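Quinone oxidoreductase 1 (Escherichia coli, PDB 1QOR) catalyses the NADPH-dependent one-electron reduction of quinones to semiquinones, working as a homodimer of the zinc-containing alcohol dehydrogenase family. Local coordinates at residues E223-C228 with G233-F238. Sequence-based numbering, arbitrary orientation.
Sequences ERSLDC and GLMVSF. With NDP (NADPH dihydro-nicotinamide-adenine-dinucleotide phosphate), chain D.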
loop_
_atom_site.group_PDB
_atom_site.type_symbol
_atom_site.label_atom_id
_atom_site.label_comp_id
_atom_site.label_asym_id
_atom_site.label_seq_id
_atom_site.Cartn_x
_atom_site.Cartn_y
_atom_site.Cartn_z
ATOM N N GLU A 223 0.378 -4.332 -14.085
ATOM C CA GLU A 223 0.768 -5.710 -13.866
ATOM C C GLU A 223 2.293 -5.924 -14.033
ATOM O O GLU A 223 2.937 -6.572 -13.179
ATOM C CB GLU A 223 -0.062 -6.612 -14.790
ATOM C CG GLU A 223 -1.040 -7.559 -14.034
ATOM C CD GLU A 223 -2.507 -7.059 -13.996
ATOM O OE1 GLU A 223 -2.847 -6.124 -14.796
ATOM O OE2 GLU A 223 -3.321 -7.613 -13.176
ATOM N N ARG A 224 2.872 -5.336 -15.084
ATOM C CA ARG A 224 4.320 -5.437 -15.307
ATOM C C ARG A 224 5.125 -4.887 -14.106
ATOM O O ARG A 224 6.018 -5.574 -13.589
ATOM C CB ARG A 224 4.722 -4.785 -16.647
ATOM C CG ARG A 224 4.319 -5.667 -17.829
ATOM C CD ARG A 224 4.575 -5.082 -19.225
ATOM N NE ARG A 224 3.818 -3.858 -19.453
ATOM C CZ ARG A 224 4.113 -2.953 -20.387
ATOM N NH1 ARG A 224 5.140 -3.141 -21.208
ATOM N NH2 ARG A 224 3.458 -1.794 -20.425
ATOM N N SER A 225 4.689 -3.751 -13.546
ATOM C CA SER A 225 5.379 -3.172 -12.412
ATOM C C SER A 225 5.323 -4.044 -11.161
ATOM O O SER A 225 6.337 -4.189 -10.440
ATOM C CB SER A 225 4.840 -1.799 -12.134
ATOM O OG SER A 225 5.211 -0.909 -13.180
ATOM N N LEU A 226 4.155 -4.651 -10.889
ATOM C CA LEU A 226 4.047 -5.512 -9.712
ATOM C C LEU A 226 5.009 -6.714 -9.855
ATOM O O LEU A 226 5.613 -7.175 -8.875
ATOM C CB LEU A 226 2.595 -5.976 -9.517
ATOM C CG LEU A 226 1.582 -4.845 -9.203
ATOM C CD1 LEU A 226 0.186 -5.450 -9.032
ATOM C CD2 LEU A 226 1.965 -4.065 -7.942
ATOM N N ASP A 227 5.154 -7.194 -11.089
ATOM C CA ASP A 227 6.056 -8.285 -11.391
ATOM C C ASP A 227 7.560 -7.909 -11.254
ATOM O O ASP A 227 8.408 -8.804 -11.254
ATOM C CB ASP A 227 5.781 -8.819 -12.799
ATOM C CG ASP A 227 4.610 -9.789 -12.840
ATOM O OD1 ASP A 227 4.285 -10.393 -11.786
ATOM O OD2 ASP A 227 4.018 -9.961 -13.937
ATOM N N CYS A 228 7.897 -6.625 -11.116
ATOM C CA CYS A 228 9.313 -6.219 -10.966
ATOM C C CYS A 228 9.684 -6.042 -9.522
ATOM O O CYS A 228 10.799 -5.637 -9.214
ATOM C CB CYS A 228 9.587 -4.890 -11.671
ATOM S SG CYS A 228 9.332 -5.040 -13.425
ATOM N N GLY A 233 7.840 -5.524 -1.376
ATOM C CA GLY A 233 8.284 -4.283 -1.993
ATOM C C GLY A 233 7.169 -3.256 -2.026
ATOM O O GLY A 233 6.005 -3.559 -1.704
ATOM N N LEU A 234 7.502 -2.041 -2.445
ATOM C CA LEU A 234 6.543 -0.948 -2.486
ATOM C C LEU A 234 6.261 -0.442 -3.866
ATOM O O LEU A 234 7.180 -0.019 -4.554
ATOM C CB LEU A 234 7.037 0.215 -1.651
ATOM C CG LEU A 234 6.181 1.494 -1.686
ATOM C CD1 LEU A 234 4.806 1.374 -0.944
ATOM C CD2 LEU A 234 7.025 2.602 -1.052
ATOM N N MET A 235 4.989 -0.467 -4.264
ATOM C CA MET A 235 4.562 0.021 -5.566
ATOM C C MET A 235 3.989 1.432 -5.357
ATOM O O MET A 235 3.037 1.602 -4.565
ATOM C CB MET A 235 3.514 -0.937 -6.169
ATOM C CG MET A 235 2.706 -0.371 -7.333
ATOM S SD MET A 235 3.702 -0.012 -8.800
ATOM C CE MET A 235 2.505 0.100 -10.159
ATOM N N VAL A 236 4.623 2.446 -5.971
ATOM C CA VAL A 236 4.162 3.830 -5.883
ATOM C C VAL A 236 3.435 4.232 -7.163
ATOM O O VAL A 236 4.058 4.457 -8.208
ATOM C CB VAL A 236 5.326 4.811 -5.572
ATOM C CG1 VAL A 236 4.777 6.266 -5.320
ATOM C CG2 VAL A 236 6.109 4.322 -4.327
ATOM N N SER A 237 2.099 4.195 -7.131
ATOM C CA SER A 237 1.285 4.579 -8.290
ATOM C C SER A 237 1.009 6.086 -8.137
ATOM O O SER A 237 0.256 6.497 -7.249
ATOM C CB SER A 237 -0.011 3.794 -8.268
ATOM O OG SER A 237 -0.753 4.047 -9.447
ATOM N N PHE A 238 1.629 6.930 -8.969
ATOM C CA PHE A 238 1.478 8.366 -8.775
ATOM C C PHE A 238 1.080 9.136 -10.005
ATOM O O PHE A 238 1.228 10.349 -10.044
ATOM C CB PHE A 238 2.763 8.947 -8.118
ATOM C CG PHE A 238 3.949 9.105 -9.060
ATOM C CD1 PHE A 238 4.787 8.032 -9.332
ATOM C CD2 PHE A 238 4.238 10.353 -9.632
ATOM C CE1 PHE A 238 5.905 8.177 -10.155
ATOM C CE2 PHE A 238 5.342 10.531 -10.466
ATOM C CZ PHE A 238 6.189 9.440 -10.733
HETATM P PA NDP D . 5.380 13.879 -18.754
HETATM O O1A NDP D . 6.090 15.059 -19.309
HETATM O O2A NDP D . 6.174 12.844 -18.040
HETATM O O5B NDP D . 4.471 13.226 -19.827
HETATM C C5B NDP D . 3.867 11.970 -19.664
HETATM C C4B NDP D . 4.759 10.926 -20.265
HETATM O O4B NDP D . 4.169 9.725 -19.788
HETATM C C3B NDP D . 4.763 10.796 -21.795
HETATM O O3B NDP D . 5.718 11.732 -22.361
HETATM C C2B NDP D . 4.977 9.303 -21.996
HETATM O O2B NDP D . 6.373 9.071 -22.132
HETATM C C1B NDP D . 4.375 8.640 -20.681
HETATM N N9A NDP D . 3.207 7.878 -21.152
HETATM C C8A NDP D . 3.041 6.555 -21.148
HETATM N N7A NDP D . 1.863 6.244 -21.704
HETATM C C5A NDP D . 1.336 7.401 -22.037
HETATM C C6A NDP D . 0.116 7.568 -22.679
HETATM N N6A NDP D . -0.667 6.553 -23.024
HETATM N N1A NDP D . -0.227 8.829 -22.947
HETATM C C2A NDP D . 0.554 9.896 -22.619
HETATM N N3A NDP D . 1.728 9.721 -22.006
HETATM C C4A NDP D . 2.140 8.454 -21.713
HETATM O O3 NDP D . 4.406 14.534 -17.681
HETATM P PN NDP D . 4.577 15.239 -16.277
HETATM O O1N NDP D . 6.024 15.353 -15.869
HETATM O O2N NDP D . 3.709 16.476 -16.255
HETATM O O5D NDP D . 3.841 14.101 -15.342
HETATM C C5D NDP D . 4.230 12.737 -15.262
HETATM C C4D NDP D . 3.230 11.937 -14.495
HETATM O O4D NDP D . 3.288 12.274 -13.090
HETATM C C3D NDP D . 1.791 12.170 -14.938
HETATM O O3D NDP D . 1.078 10.930 -14.958
HETATM C C2D NDP D . 1.273 13.109 -13.826
HETATM O O2D NDP D . -0.128 13.063 -13.716
HETATM C C1D NDP D . 1.924 12.567 -12.586
HETATM N N1N NDP D . 2.245 13.454 -11.436
HETATM C C2N NDP D . 1.900 13.063 -10.166
HETATM C C3N NDP D . 2.219 13.899 -9.110
HETATM C C7N NDP D . 1.894 13.496 -7.678
HETATM O O7N NDP D . 2.211 14.208 -6.732
HETATM N N7N NDP D . 1.266 12.345 -7.558
HETATM C C4N NDP D . 2.876 15.102 -9.305
HETATM C C5N NDP D . 3.223 15.484 -10.607
HETATM C C6N NDP D . 2.892 14.652 -11.664
HETATM P P2B NDP D . 6.947 7.779 -23.012
HETATM O O1X NDP D . 8.390 7.730 -22.692
HETATM O O2X NDP D . 6.208 6.608 -22.522
HETATM O O3X NDP D . 6.617 8.142 -24.403
#
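A small, buried apolar contact joins Ser225 and Leu226 to Met235, packing a helix onto the next strand of the parallel sheet in the Rossmann-type, NADPH-binding domain. Helix 222-227 lies against a face of this six-stranded sheet, and strand 233-237 runs between strands 210-215 and 260-262. The sequence 210-215, 222-227, 233-237 is thus a beta-alpha-beta crossover between neighbouring strands. The CA atoms of Leu226 and Met235 are 6.9 Å apart, and no hydrogen bond links the two segments.

Phe238, just after the strand, belongs to the NADP-binding site, so the strand leads directly to the cofactor. Val236 O lies in the plane of the Phe238 ring, at its edge. The amide nitrogen N7N of the nicotinamide donates a hydrogen bond to Phe238 O, although the position of that oxygen is less sure.

Met235 makes every side-chain contact from the strand. Its CG stands anti to the backbone N (chi1 164°), and a bend at chi2 (65°) carries the sulfur and methyl up to Ser225. The methyl CE comes to 3.6 Å from Ser225 CB, with SD a little behind it at 4.0 Å from the same carbon. Asp215 and Val261, on the two flanking strands, also touch Met235.

Ser225 turns its carbon to the thioether and gives its hydroxyl to other partners: OG is hydrogen-bonded to Asp215 OD2, with weaker bonds to His147 NE2 and Thr221 O. The buried hydroxyl is thereby satisfied while tying the helix to the end of strand 210-215.

Nearer the strand backbone, Leu226 crosses the methionine at about a right angle and touches it with one branch: Leu226 CD2 lies 3.8 Å from Met235 CG, with Met235 CB 3.9 Å from the same methyl.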